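Long-range contacts in beta-porphyranase (Bacteroides plebeius, PDB 4AWD), which cleaves the sulfated red-algal polysaccharide porphyran at the linkages between beta-D-galactopyranose and alpha-L-galactopyranose-6-sulfate: residues K167-W172 / Y211-G216; W152-P157 / S174-I179; K61-A66 / E87-K92. One frame throughout, in Å; residues are numbered along the deposited sequence.

How the contacts relate
Contacts 1 and 2 share strand 168-182. In contact 2 it pairs with strand 149-163, and in contact 1, about 20 Å away between centres, its beginning pairs with strand 204-213. They meet where Trp172 CB packs on Pro157 CB at 4.2 Å. Contact 2 holds Glu176, the probable nucleophile; the side chain of Tyr211 in contact 1 is about 12 Å from that of Glu176. Contact 3 is remote from both: its nearest atoms are about 12 Å from contact 2 and about 27 Å from contact 1. The calcium ion lies about 8 Å from its Val91 side chain.

Contact 1. Residues K167-W172 / Y211-G216; sequences KKIKTW and YQEQGG
Tyr211 reaches Thr171 through its hydroxyl, with OH 3.5 Å from Thr171 CG2. The same OH donates to the anti lone pair of Glu213 OE2, which lies in the ring plane at its edge, and Tyr271 stacks on the ring. Gln212 forms the hydrogen-bonded antiparallel pair with Trp172: Trp172 N gives a bond of 2.8 Å to Gln212 O, and Gln212 N returns one to Trp172 O. Glu213 pairs with Thr171 without such bonds; their side chains run alongside each other, Glu213 CG 3.7 Å from Thr171 CG2. Gln214 extends the register, its N bonded to Lys170 O at 2.8 Å. With CG anti to the backbone N (chi1 -164°), its amide stands at the edge of the Trp172 indole, CD 3.6 Å from CH2 and the planes 88° apart. Gly215 and Gly216 complete a type II turn closed by Gly216 N to Glu213 O, and the positive phi of Gly215 (95°) suits glycine. Two waters then settle the Gln214 amide: one links OE1 to Lys170 N, the other NE2 to Lys170 NZ. Acceptor and donor ends thus each have a matching partner, which is consistent with the modelled amide orientation at a solvated strand end.

Contact 2. Residues W152-P157 / S174-I179; sequences WLSNRP and SQELDI
Trp152 sets the CB/CG end of its indole against one carboxylate oxygen of Asp178: OD1 stands 3.3 Å above one face of the Trp152 ring, offset toward the rim. The planes are 53° apart, so this is no flat stack. CG of Trp152 sits between its backbone N and carbonyl carbon (chi1 48°), which carries the six-membered ring alongside Glu176; there CZ3 comes within 3.3 Å of Glu176 OE2. The extended Glu176 chain meets the indole obliquely, and its other oxygen, OE1, is hydrogen-bonded to Trp210 NE1. Asp178 OD2 is hydrogen-bonded to a glycerol, probably from the crystallisation liquor, and weakly to His208. The non-hydrogen-bonded pairs Trp152–Asp178 and Ser154–Glu176 put these four side chains on one face of the antiparallel ladder.

Leu153 and Leu177 occupy the other face and form the hydrogen-bonded pair, with Leu153 N to Leu177 O at 2.8 Å and Leu177 N to Leu153 O at 2.7 Å. At the corner where the chain turns, Ile179 CD1 comes to 3.5 Å from Leu153 CD1. Past Ser154 the ladder changes character. Asn155 N still donates to Gln175 O, but Gln175 N is received by the side-chain OD1 of Asn155 at 2.9 Å, nearly straight at 173°. The ND2 of the same amide donates to Gln175 OE1, which it meets from above the carbonyl plane, at 3.1 Å; the two amides are almost perpendicular. Asn155 thus replaces a backbone acceptor, and its ND2 also reaches Pro279 O. Glu176, Asp178 and the following Glu181 form the Glu-X-Asp-X-X-Glu signature of GH16 enzymes, with Glu176 the probable nucleophile and Glu181 the probable proton donor, on the face of strand 168-182 that probably lines the substrate cleft of the GH16 beta-jelly-roll.

Contact 3. Residues K61-A66 / E87-K92; sequences KRLNAA and ENVSVK
The peptide joining Arg62 to Leu63 is the flat group of this contact, and one face of it is covered by the Val91 side chain. Val91 CB stands almost directly above Arg62 C at 3.8 Å, and CG2 lies over the amide end, 3.5 Å from Leu63 N. CG1 sits over the carbonyl oxygen on the same face, 4.2 Å from Arg62 O, so the isopropyl group spans the peptide from O to N. From the opposite face the Arg62 side chain departs, leading away from strand 89-92. A chi1 of 168° puts Val91 CG1 opposite the backbone N and leaves CG2 beside that N, directed at Leu63.

Leu63 adds the side-chain part. Its CB lies 3.9 Å from Val91 CG2, while CD2 just touches Val89 CG1 at 4.4 Å. Val89 and Val91 both point toward the loop, whereas Ser90 and Lys92 point away from it. Leu96 of the adjacent strand 95-107 touches both Leu63 and Val89, and Phe58 touches Val91. The joint is small, 198 Å² in all, a valine against a peptide plus a few apolar side-chain touches. Beyond it, Asn64 OD1 accepts from Ala66 N, forming an Asx turn. The arrangement is a loop packed on strand 89-92 of the hairpin 89-92/95-107, with the Val91 side chain about 8 Å from the calcium ion held by Glu57, Asn59, Gly94 and Asp312 in this GH16 beta-jelly-roll.

Contact 1. Residues K167-W172 / Y211-G216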
loop_
_atom_site.group_PDB
_atom_site.type_symbol
_atom_site.label_atom_id
_atom_site.label_comp_id
_atom_site.label_asym_id
_atom_site.label_seq_id
_atom_site.Cartn_x
_atom_site.Cartn_y
_atom_site.Cartn_z
ATOM N N LYS A 167 30.755 -14.985 17.548
ATOM C CA LYS A 167 29.591 -15.725 17.103
ATOM C C LYS A 167 28.956 -15.092 15.865
ATOM O O LYS A 167 28.714 -13.882 15.824
ATOM C CB LYS A 167 28.578 -15.859 18.246
ATOM C CG LYS A 167 29.198 -16.367 19.555
ATOM C CD LYS A 167 28.150 -16.651 20.615
ATOM C CE LYS A 167 28.801 -16.862 21.976
ATOM N NZ LYS A 167 27.798 -16.851 23.076
ATOM N N LYS A 168 28.725 -15.929 14.854
ATOM C CA LYS A 168 27.995 -15.546 13.653
ATOM C C LYS A 168 26.544 -15.345 14.035
ATOM O O LYS A 168 25.987 -16.112 14.822
ATOM C CB LYS A 168 28.093 -16.636 12.579
ATOM N N ILE A 169 25.939 -14.296 13.501
ATOM C CA ILE A 169 24.521 -14.070 13.702
ATOM C C ILE A 169 23.895 -13.765 12.353
ATOM O O ILE A 169 24.356 -12.880 11.620
ATOM C CB ILE A 169 24.258 -12.911 14.688
ATOM C CG1 ILE A 169 24.851 -13.224 16.059
ATOM C CG2 ILE A 169 22.764 -12.641 14.841
ATOM C CD1 ILE A 169 25.103 -11.975 16.926
ATOM N N LYS A 170 22.860 -14.518 12.019
ATOM C CA LYS A 170 22.052 -14.192 10.859
ATOM C C LYS A 170 21.147 -13.002 11.184
ATOM O O LYS A 170 20.548 -12.921 12.271
ATOM C CB LYS A 170 21.223 -15.399 10.402
ATOM C CG LYS A 170 22.052 -16.544 9.813
ATOM C CD LYS A 170 21.161 -17.639 9.251
ATOM C CE LYS A 170 21.961 -18.860 8.817
ATOM N NZ LYS A 170 21.051 -19.921 8.322
ATOM N N THR A 171 21.075 -12.069 10.236
ATOM C CA THR A 171 20.123 -10.966 10.309
ATOM C C THR A 171 19.323 -10.836 9.009
ATOM O O THR A 171 19.763 -11.278 7.944
ATOM C CB THR A 171 20.813 -9.622 10.633
ATOM O OG1 THR A 171 21.427 -9.096 9.450
ATOM C CG2 THR A 171 21.854 -9.792 11.721
ATOM N N TRP A 172 18.142 -10.229 9.111
ATOM C CA TRP A 172 17.306 -9.981 7.948
ATOM C C TRP A 172 16.775 -8.565 7.956
ATOM O O TRP A 172 16.445 -8.032 9.013
ATOM C CB TRP A 172 16.141 -10.961 7.889
ATOM C CG TRP A 172 16.573 -12.391 7.806
ATOM C CD1 TRP A 172 16.815 -13.127 6.667
ATOM C CD2 TRP A 172 16.811 -13.264 8.907
ATOM N NE1 TRP A 172 17.189 -14.402 7.004
ATOM C CE2 TRP A 172 17.201 -14.513 8.372
ATOM C CE3 TRP A 172 16.736 -13.112 10.301
ATOM C CZ2 TRP A 172 17.511 -15.610 9.185
ATOM C CZ3 TRP A 172 17.051 -14.200 11.110
ATOM C CH2 TRP A 172 17.428 -15.437 10.547
ATOM N N TYR A 211 13.982 -4.837 10.581
ATOM C CA TYR A 211 15.246 -5.444 10.992
ATOM C C TYR A 211 15.061 -6.513 12.050
ATOM O O TYR A 211 14.270 -6.345 12.991
ATOM C CB TYR A 211 16.232 -4.397 11.496
ATOM C CG TYR A 211 17.581 -4.973 11.889
ATOM C CD1 TYR A 211 18.549 -5.240 10.922
ATOM C CD2 TYR A 211 17.884 -5.245 13.222
ATOM C CE1 TYR A 211 19.794 -5.755 11.266
ATOM C CE2 TYR A 211 19.129 -5.768 13.584
ATOM C CZ TYR A 211 20.082 -6.018 12.601
ATOM O OH TYR A 211 21.320 -6.530 12.946
ATOM N N GLN A 212 15.814 -7.604 11.893
ATOM C CA GLN A 212 15.744 -8.729 12.805
ATOM C C GLN A 212 17.044 -9.520 12.848
ATOM O O GLN A 212 17.624 -9.844 11.815
ATOM C CB GLN A 212 14.604 -9.655 12.391
ATOM C CG GLN A 212 14.315 -10.762 13.389
ATOM C CD GLN A 212 13.224 -11.679 12.921
ATOM O OE1 GLN A 212 12.897 -11.724 11.737
ATOM N NE2 GLN A 212 12.649 -12.422 13.851
ATOM N N GLU A 213 17.482 -9.831 14.064
ATOM C CA GLU A 213 18.603 -10.736 14.297
ATOM C C GLU A 213 18.032 -12.080 14.720
ATOM O O GLU A 213 16.992 -12.134 15.397
ATOM C CB GLU A 213 19.530 -10.174 15.372
ATOM C CG GLU A 213 20.263 -8.917 14.924
ATOM C CD GLU A 213 21.043 -8.229 16.037
ATOM O OE1 GLU A 213 21.059 -8.745 17.179
ATOM O OE2 GLU A 213 21.640 -7.165 15.764
ATOM N N GLN A 214 18.694 -13.164 14.310
ATOM C CA GLN A 214 18.200 -14.510 14.607
ATOM C C GLN A 214 18.096 -14.768 16.115
ATOM O O GLN A 214 19.066 -14.599 16.861
ATOM C CB GLN A 214 19.054 -15.578 13.931
ATOM C CG GLN A 214 18.388 -16.954 13.874
ATOM C CD GLN A 214 18.944 -17.811 12.760
ATOM O OE1 GLN A 214 20.131 -17.712 12.429
ATOM N NE2 GLN A 214 18.093 -18.656 12.167
ATOM N N GLY A 215 16.899 -15.171 16.536
ATOM C CA GLY A 215 16.582 -15.353 17.949
ATOM C C GLY A 215 15.921 -14.121 18.549
ATOM O O GLY A 215 15.250 -14.214 19.587
ATOM N N GLY A 216 16.113 -12.969 17.901
ATOM C CA GLY A 216 15.550 -11.711 18.375
ATOM C C GLY A 216 14.183 -11.435 17.781
ATOM O O GLY A 216 13.665 -12.228 16.994
HETATM O O HOH W 1 22.073 -16.612 13.962
HETATM O O HOH W 2 19.021 -20.730 10.067
#

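Contact 2. Residues W152-P157 / S174-I179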
loop_
_atom_site.group_PDB
_atom_site.type_symbol
_atom_site.label_atom_id
_atom_site.label_comp_id
_atom_site.label_asym_id
_atom_site.label_seq_id
_atom_site.Cartn_x
_atom_site.Cartn_y
_atom_site.Cartn_z
ATOM N N TRP A 152 0.513 0.603 -1.586
ATOM C CA TRP A 152 1.869 0.572 -1.060
ATOM C C TRP A 152 2.807 -0.340 -1.824
ATOM O O TRP A 152 2.385 -1.120 -2.681
ATOM C CB TRP A 152 1.874 0.168 0.421
ATOM C CG TRP A 152 1.070 -1.036 0.801
ATOM C CD1 TRP A 152 -0.299 -1.154 0.783
ATOM C CD2 TRP A 152 1.574 -2.272 1.330
ATOM N NE1 TRP A 152 -0.674 -2.400 1.248
ATOM C CE2 TRP A 152 0.454 -3.102 1.596
ATOM C CE3 TRP A 152 2.861 -2.759 1.609
ATOM C CZ2 TRP A 152 0.586 -4.402 2.118
ATOM C CZ3 TRP A 152 2.996 -4.050 2.140
ATOM C CH2 TRP A 152 1.858 -4.854 2.391
ATOM N N LEU A 153 4.086 -0.231 -1.490
ATOM C CA LEU A 153 5.135 -1.062 -2.070
ATOM C C LEU A 153 5.916 -1.740 -0.948
ATOM O O LEU A 153 6.008 -1.211 0.170
ATOM C CB LEU A 153 6.092 -0.234 -2.938
ATOM C CG LEU A 153 5.523 0.430 -4.201
ATOM C CD1 LEU A 153 4.854 1.717 -3.815
ATOM C CD2 LEU A 153 6.594 0.710 -5.220
ATOM N N SER A 154 6.477 -2.907 -1.264
ATOM C CA SER A 154 7.186 -3.711 -0.298
ATOM C C SER A 154 8.160 -4.621 -1.012
ATOM O O SER A 154 8.041 -4.848 -2.221
ATOM C CB SER A 154 6.183 -4.579 0.466
ATOM O OG SER A 154 6.714 -5.013 1.699
ATOM N N ASN A 155 9.114 -5.154 -0.258
ATOM C CA ASN A 155 9.954 -6.223 -0.756
ATOM C C ASN A 155 10.164 -7.313 0.297
ATOM O O ASN A 155 9.710 -7.191 1.434
ATOM C CB ASN A 155 11.277 -5.686 -1.321
ATOM C CG ASN A 155 12.110 -4.933 -0.285
ATOM O OD1 ASN A 155 12.004 -5.173 0.910
ATOM N ND2 ASN A 155 12.952 -4.032 -0.754
ATOM N N ARG A 156 10.832 -8.386 -0.102
ATOM C CA ARG A 156 11.050 -9.524 0.766
ATOM C C ARG A 156 12.379 -9.422 1.507
ATOM O O ARG A 156 13.287 -8.728 1.060
ATOM C CB ARG A 156 10.975 -10.799 -0.046
ATOM C CG ARG A 156 9.594 -11.011 -0.615
ATOM C CD ARG A 156 9.689 -11.869 -1.833
ATOM N NE ARG A 156 9.749 -13.292 -1.503
ATOM C CZ ARG A 156 10.190 -14.235 -2.332
ATOM N NH1 ARG A 156 10.637 -13.911 -3.555
ATOM N NH2 ARG A 156 10.190 -15.501 -1.930
ATOM N N PRO A 157 12.480 -10.086 2.663
ATOM C CA PRO A 157 13.672 -9.964 3.498
ATOM C C PRO A 157 14.923 -10.556 2.863
ATOM O O PRO A 157 14.857 -11.560 2.178
ATOM C CB PRO A 157 13.294 -10.726 4.780
ATOM C CG PRO A 157 12.117 -11.552 4.434
ATOM C CD PRO A 157 11.412 -10.862 3.322
ATOM N N SER A 174 14.166 -5.824 5.348
ATOM C CA SER A 174 13.338 -5.522 4.185
ATOM C C SER A 174 12.783 -4.112 4.343
ATOM O O SER A 174 12.988 -3.476 5.376
ATOM C CB SER A 174 12.208 -6.535 4.017
ATOM O OG SER A 174 11.274 -6.458 5.079
ATOM N N GLN A 175 12.113 -3.613 3.310
ATOM C CA GLN A 175 11.545 -2.271 3.356
ATOM C C GLN A 175 10.102 -2.273 2.869
ATOM O O GLN A 175 9.660 -3.200 2.193
ATOM C CB GLN A 175 12.387 -1.270 2.554
ATOM C CG GLN A 175 13.831 -1.124 3.024
ATOM C CD GLN A 175 14.742 -2.229 2.482
ATOM O OE1 GLN A 175 14.714 -2.552 1.298
ATOM N NE2 GLN A 175 15.547 -2.812 3.361
ATOM N N GLU A 176 9.391 -1.210 3.209
ATOM C CA GLU A 176 7.974 -1.124 2.995
ATOM C C GLU A 176 7.607 0.348 2.915
ATOM O O GLU A 176 7.936 1.123 3.817
ATOM C CB GLU A 176 7.229 -1.789 4.163
ATOM C CG GLU A 176 5.726 -1.892 3.987
ATOM C CD GLU A 176 5.085 -2.759 5.053
ATOM O OE1 GLU A 176 5.816 -3.359 5.877
ATOM O OE2 GLU A 176 3.845 -2.835 5.087
ATOM N N LEU A 177 6.931 0.713 1.834
ATOM C CA LEU A 177 6.591 2.098 1.560
ATOM C C LEU A 177 5.081 2.217 1.428
ATOM O O LEU A 177 4.481 1.740 0.460
ATOM C CB LEU A 177 7.330 2.593 0.298
ATOM C CG LEU A 177 6.975 3.902 -0.441
ATOM C CD1 LEU A 177 6.978 5.099 0.481
ATOM C CD2 LEU A 177 7.952 4.148 -1.595
ATOM N N ASP A 178 4.474 2.815 2.440
ATOM C CA ASP A 178 3.021 2.987 2.502
ATOM C C ASP A 178 2.665 4.342 1.944
ATOM O O ASP A 178 3.005 5.369 2.539
ATOM C CB ASP A 178 2.527 2.876 3.954
ATOM C CG ASP A 178 2.589 1.451 4.480
ATOM O OD1 ASP A 178 1.995 0.580 3.827
ATOM O OD2 ASP A 178 3.222 1.206 5.535
ATOM N N ILE A 179 2.013 4.347 0.787
ATOM C CA ILE A 179 1.649 5.596 0.135
ATOM C C ILE A 179 0.340 6.114 0.731
ATOM O O ILE A 179 0.222 7.295 1.036
ATOM C CB ILE A 179 1.612 5.464 -1.411
ATOM C CG1 ILE A 179 3.034 5.202 -1.929
ATOM C CG2 ILE A 179 1.044 6.738 -2.043
ATOM C CD1 ILE A 179 3.151 4.727 -3.362
HETATM O O HOH W 3 8.880 -5.522 4.229
#

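Contact 3. Residues K61-A66 / E87-K92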
loop_
_atom_site.group_PDB
_atom_site.type_symbol
_atom_site.label_atom_id
_atom_site.label_comp_id
_atom_site.label_asym_id
_atom_site.label_seq_id
_atom_site.Cartn_x
_atom_site.Cartn_y
_atom_site.Cartn_z
ATOM N N LYS A 61 -11.848 -5.687 -19.434
ATOM C CA LYS A 61 -12.910 -6.594 -19.002
ATOM C C LYS A 61 -12.475 -7.491 -17.834
ATOM O O LYS A 61 -13.308 -8.173 -17.227
ATOM C CB LYS A 61 -13.393 -7.447 -20.186
ATOM C CG LYS A 61 -13.317 -6.750 -21.564
ATOM C CD LYS A 61 -13.830 -7.642 -22.722
ATOM C CE LYS A 61 -12.857 -8.787 -23.071
ATOM N NZ LYS A 61 -11.650 -8.340 -23.852
ATOM N N ARG A 62 -11.175 -7.473 -17.520
ATOM C CA ARG A 62 -10.604 -8.289 -16.437
ATOM C C ARG A 62 -9.261 -7.738 -15.949
ATOM O O ARG A 62 -8.630 -6.904 -16.609
ATOM C CB ARG A 62 -10.414 -9.749 -16.879
ATOM C CG ARG A 62 -9.375 -9.914 -17.981
ATOM C CD ARG A 62 -9.115 -11.380 -18.370
ATOM N NE ARG A 62 -10.175 -11.965 -19.199
ATOM C CZ ARG A 62 -10.412 -11.660 -20.479
ATOM N NH1 ARG A 62 -9.684 -10.740 -21.117
ATOM N NH2 ARG A 62 -11.406 -12.266 -21.126
ATOM N N LEU A 63 -8.836 -8.217 -14.786
ATOM C CA LEU A 63 -7.500 -7.937 -14.291
ATOM C C LEU A 63 -6.477 -8.563 -15.240
ATOM O O LEU A 63 -6.647 -9.700 -15.713
ATOM C CB LEU A 63 -7.326 -8.454 -12.847
ATOM C CG LEU A 63 -5.993 -8.176 -12.129
ATOM C CD1 LEU A 63 -5.909 -6.773 -11.617
ATOM C CD2 LEU A 63 -5.778 -9.153 -10.982
ATOM N N ASN A 64 -5.437 -7.800 -15.547
ATOM C CA ASN A 64 -4.394 -8.263 -16.435
ATOM C C ASN A 64 -3.477 -9.205 -15.678
ATOM O O ASN A 64 -2.622 -8.773 -14.901
ATOM C CB ASN A 64 -3.630 -7.071 -16.991
ATOM C CG ASN A 64 -2.560 -7.462 -17.995
ATOM O OD1 ASN A 64 -2.307 -8.646 -18.250
ATOM N ND2 ASN A 64 -1.920 -6.452 -18.574
ATOM N N ALA A 65 -3.673 -10.495 -15.907
ATOM C CA ALA A 65 -2.968 -11.531 -15.175
ATOM C C ALA A 65 -1.483 -11.591 -15.535
ATOM O O ALA A 65 -0.699 -12.204 -14.820
ATOM C CB ALA A 65 -3.663 -12.907 -15.373
ATOM N N ALA A 66 -1.084 -10.944 -16.624
ATOM C CA ALA A 66 0.354 -10.836 -16.920
ATOM C C ALA A 66 1.064 -9.871 -15.959
ATOM O O ALA A 66 2.223 -10.084 -15.615
ATOM C CB ALA A 66 0.601 -10.424 -18.376
ATOM N N GLU A 87 -11.264 -14.114 -5.472
ATOM C CA GLU A 87 -12.649 -13.835 -5.873
ATOM C C GLU A 87 -13.146 -12.450 -5.451
ATOM O O GLU A 87 -14.160 -11.980 -5.984
ATOM C CB GLU A 87 -13.615 -14.907 -5.322
ATOM C CG GLU A 87 -13.346 -16.330 -5.796
ATOM C CD GLU A 87 -12.090 -16.933 -5.161
ATOM O OE1 GLU A 87 -11.718 -16.538 -4.030
ATOM O OE2 GLU A 87 -11.456 -17.795 -5.801
ATOM N N ASN A 88 -12.450 -11.810 -4.504
ATOM C CA ASN A 88 -12.812 -10.472 -4.024
ATOM C C ASN A 88 -12.218 -9.339 -4.855
ATOM O O ASN A 88 -12.450 -8.152 -4.564
ATOM C CB ASN A 88 -12.400 -10.284 -2.561
ATOM C CG ASN A 88 -13.266 -11.080 -1.600
ATOM O OD1 ASN A 88 -13.387 -12.301 -1.707
ATOM N ND2 ASN A 88 -13.862 -10.386 -0.650
ATOM N N VAL A 89 -11.447 -9.721 -5.875
ATOM C CA VAL A 89 -10.750 -8.783 -6.743
ATOM C C VAL A 89 -11.359 -8.864 -8.133
ATOM O O VAL A 89 -11.388 -9.936 -8.751
ATOM C CB VAL A 89 -9.244 -9.099 -6.820
ATOM C CG1 VAL A 89 -8.531 -8.119 -7.742
ATOM C CG2 VAL A 89 -8.628 -9.059 -5.434
ATOM N N SER A 90 -11.878 -7.745 -8.612
ATOM C CA SER A 90 -12.368 -7.694 -9.972
ATOM C C SER A 90 -11.976 -6.369 -10.630
ATOM O O SER A 90 -11.439 -5.465 -9.974
ATOM C CB SER A 90 -13.884 -7.898 -9.992
ATOM O OG SER A 90 -14.548 -6.838 -9.338
ATOM N N VAL A 91 -12.240 -6.278 -11.929
ATOM C CA VAL A 91 -12.075 -5.052 -12.697
ATOM C C VAL A 91 -13.388 -4.835 -13.439
ATOM O O VAL A 91 -13.799 -5.668 -14.243
ATOM C CB VAL A 91 -10.920 -5.169 -13.729
ATOM C CG1 VAL A 91 -10.964 -4.003 -14.723
ATOM C CG2 VAL A 91 -9.573 -5.237 -13.033
ATOM N N LYS A 92 -14.053 -3.727 -13.169
ATOM C CA LYS A 92 -15.332 -3.477 -13.775
ATOM C C LYS A 92 -15.554 -1.977 -13.862
ATOM O O LYS A 92 -15.234 -1.257 -12.923
ATOM C CB LYS A 92 -16.431 -4.162 -12.946
ATOM C CG LYS A 92 -17.856 -3.967 -13.465
ATOM C CD LYS A 92 -18.306 -5.079 -14.401
ATOM C CE LYS A 92 -19.816 -4.941 -14.724
ATOM N NZ LYS A 92 -20.697 -4.949 -13.502
#